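Local coordinates for sensor protein kinase HptS (Staphylococcus aureus, PDB 6LKI), which probably acts as the membrane histidine kinase of a two-component system that responds to external hexose phosphate together with a partner protein, at residues N29-L34 against H89-K94. Residues are numbered along the deposited sequence; the frame is centred on the assembly and turned at random.
Sequences NSFQEL and HQLKFK
Leu34 O is met from two directions: Lys94 N donates to it at 2.9 Å, and the Phe93 ring brings its edge up, with CD2 3.4 Å from that oxygen. The N-H...O bond is fairly straight at 158°, but the donor sits well above the carbonyl plane. This ties the type I beta turn Phe31-Leu34, which follows on from the long helix, to the loop just past edge strand 84-92, in an antiparallel 2-1-4-3 sheet consistent with a PAS-like (Cache) sensor domain. Inside the turn, Phe31 O accepts from Leu34 N at 3.0 Å, and Phe93 CA adds a CA-H...O contact to the same oxygen at 3.3 Å.

Next to this bond the two phenylalanines lie side by side in an offset stack, centroids 4.7 Å apart and planes 22° from parallel. The offset sets Phe31 CB over the middle of the Phe93 face as a CH-pi contact, while Phe93 CZ lies over one face of the Phe31 ring, offset toward its rim near CG and CD1. Phe31 reaches this place with CG anti to its carbonyl carbon (chi1 -75°), and its CE2 meets Leu91 CD1. Tyr98, edge-to-face with Phe93, and Thr45 of helix 39-55 continue the packing. At the surface, the extended part of the Lys94 chain runs along the turn, its CB 3.3 Å from Gln32 O and its CD 3.7 Å from Glu33 O.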
loop_
_atom_site.group_PDB
_atom_site.type_symbol
_atom_site.label_atom_id
_atom_site.label_comp_id
_atom_site.label_asym_id
_atom_site.label_seq_id
_atom_site.Cartn_x
_atom_site.Cartn_y
_atom_site.Cartn_z
ATOM N N ASN B 29 16.666 -20.485 5.954
ATOM C CA ASN B 29 17.254 -20.549 7.286
ATOM C C ASN B 29 18.196 -19.378 7.532
ATOM O O ASN B 29 18.258 -18.849 8.647
ATOM C CB ASN B 29 17.990 -21.875 7.473
ATOM C CG ASN B 29 17.048 -23.062 7.531
ATOM O OD1 ASN B 29 17.239 -24.056 6.830
ATOM N ND2 ASN B 29 16.025 -22.966 8.372
ATOM N N SER B 30 18.934 -18.958 6.502
ATOM C CA SER B 30 19.867 -17.849 6.670
ATOM C C SER B 30 19.129 -16.536 6.903
ATOM O O SER B 30 19.571 -15.703 7.704
ATOM C CB SER B 30 20.784 -17.744 5.451
ATOM O OG SER B 30 20.047 -17.420 4.285
ATOM N N PHE B 31 18.001 -16.337 6.218
ATOM C CA PHE B 31 17.244 -15.099 6.383
ATOM C C PHE B 31 16.681 -14.976 7.793
ATOM O O PHE B 31 16.634 -13.874 8.353
ATOM C CB PHE B 31 16.122 -15.029 5.348
ATOM C CG PHE B 31 16.598 -14.713 3.959
ATOM C CD1 PHE B 31 17.849 -14.156 3.750
ATOM C CD2 PHE B 31 15.794 -14.972 2.862
ATOM C CE1 PHE B 31 18.289 -13.863 2.472
ATOM C CE2 PHE B 31 16.228 -14.681 1.581
ATOM C CZ PHE B 31 17.477 -14.127 1.387
ATOM N N GLN B 32 16.256 -16.093 8.388
ATOM C CA GLN B 32 15.741 -16.066 9.752
ATOM C C GLN B 32 16.800 -15.670 10.771
ATOM O O GLN B 32 16.448 -15.347 11.912
ATOM C CB GLN B 32 15.150 -17.431 10.115
ATOM C CG GLN B 32 13.997 -17.857 9.221
ATOM C CD GLN B 32 13.395 -19.185 9.634
ATOM O OE1 GLN B 32 12.961 -19.356 10.773
ATOM N NE2 GLN B 32 13.368 -20.135 8.707
ATOM N N GLU B 33 18.077 -15.686 10.393
ATOM C CA GLU B 33 19.166 -15.256 11.257
ATOM C C GLU B 33 19.571 -13.806 11.026
ATOM O O GLU B 33 20.422 -13.291 11.758
ATOM C CB GLU B 33 20.386 -16.162 11.055
ATOM C CG GLU B 33 20.200 -17.587 11.550
ATOM C CD GLU B 33 20.032 -17.660 13.054
ATOM O OE1 GLU B 33 19.073 -18.313 13.518
ATOM O OE2 GLU B 33 20.861 -17.063 13.773
ATOM N N LEU B 34 18.988 -13.138 10.036
ATOM C CA LEU B 34 19.411 -11.802 9.635
ATOM C C LEU B 34 18.423 -10.767 10.159
ATOM O O LEU B 34 17.231 -10.819 9.837
ATOM C CB LEU B 34 19.535 -11.710 8.114
ATOM C CG LEU B 34 20.648 -12.566 7.503
ATOM C CD1 LEU B 34 20.605 -12.518 5.983
ATOM C CD2 LEU B 34 22.008 -12.121 8.017
ATOM N N HIS B 89 7.609 -13.226 -2.869
ATOM C CA HIS B 89 7.875 -14.124 -1.754
ATOM C C HIS B 89 7.654 -13.393 -0.440
ATOM O O HIS B 89 8.058 -12.238 -0.287
ATOM C CB HIS B 89 9.307 -14.680 -1.807
ATOM C CG HIS B 89 9.529 -15.680 -2.899
ATOM N ND1 HIS B 89 9.949 -15.323 -4.162
ATOM C CD2 HIS B 89 9.387 -17.027 -2.916
ATOM C CE1 HIS B 89 10.057 -16.406 -4.911
ATOM N NE2 HIS B 89 9.722 -17.453 -4.179
ATOM N N GLN B 90 7.003 -14.072 0.502
ATOM C CA GLN B 90 6.847 -13.584 1.867
ATOM C C GLN B 90 7.917 -14.261 2.715
ATOM O O GLN B 90 7.877 -15.479 2.919
ATOM C CB GLN B 90 5.443 -13.874 2.398
ATOM C CG GLN B 90 5.162 -13.289 3.773
ATOM C CD GLN B 90 3.676 -13.211 4.087
ATOM O OE1 GLN B 90 2.836 -13.221 3.187
ATOM N NE2 GLN B 90 3.349 -13.128 5.372
ATOM N N LEU B 91 8.877 -13.477 3.199
ATOM C CA LEU B 91 10.076 -14.007 3.835
ATOM C C LEU B 91 10.121 -13.611 5.303
ATOM O O LEU B 91 9.856 -12.458 5.655
ATOM C CB LEU B 91 11.339 -13.505 3.126
ATOM C CG LEU B 91 11.413 -13.750 1.619
ATOM C CD1 LEU B 91 12.645 -13.075 1.031
ATOM C CD2 LEU B 91 11.420 -15.241 1.319
ATOM N N LYS B 92 10.471 -14.572 6.154
ATOM C CA LYS B 92 10.624 -14.325 7.583
ATOM C C LYS B 92 12.094 -14.048 7.877
ATOM O O LYS B 92 12.944 -14.933 7.727
ATOM C CB LYS B 92 10.121 -15.511 8.403
ATOM C CG LYS B 92 10.398 -15.376 9.895
ATOM C CD LYS B 92 10.063 -16.651 10.654
ATOM C CE LYS B 92 10.342 -16.492 12.142
ATOM N NZ LYS B 92 11.762 -16.119 12.408
ATOM N N PHE B 93 12.394 -12.820 8.284
ATOM C CA PHE B 93 13.715 -12.465 8.771
ATOM C C PHE B 93 13.718 -12.518 10.297
ATOM O O PHE B 93 12.712 -12.833 10.937
ATOM C CB PHE B 93 14.131 -11.088 8.248
ATOM C CG PHE B 93 14.671 -11.114 6.844
ATOM C CD1 PHE B 93 13.813 -11.194 5.758
ATOM C CD2 PHE B 93 16.036 -11.063 6.612
ATOM C CE1 PHE B 93 14.307 -11.218 4.466
ATOM C CE2 PHE B 93 16.537 -11.088 5.322
ATOM C CZ PHE B 93 15.672 -11.166 4.248
ATOM N N LYS B 94 14.873 -12.203 10.888
ATOM C CA LYS B 94 15.013 -12.311 12.337
ATOM C C LYS B 94 14.130 -11.311 13.072
ATOM O O LYS B 94 13.637 -11.611 14.166
ATOM C CB LYS B 94 16.477 -12.115 12.730
ATOM C CG LYS B 94 16.792 -12.427 14.181
ATOM C CD LYS B 94 18.256 -12.145 14.479
ATOM C CE LYS B 94 18.609 -12.482 15.916
ATOM N NZ LYS B 94 18.459 -13.933 16.202
#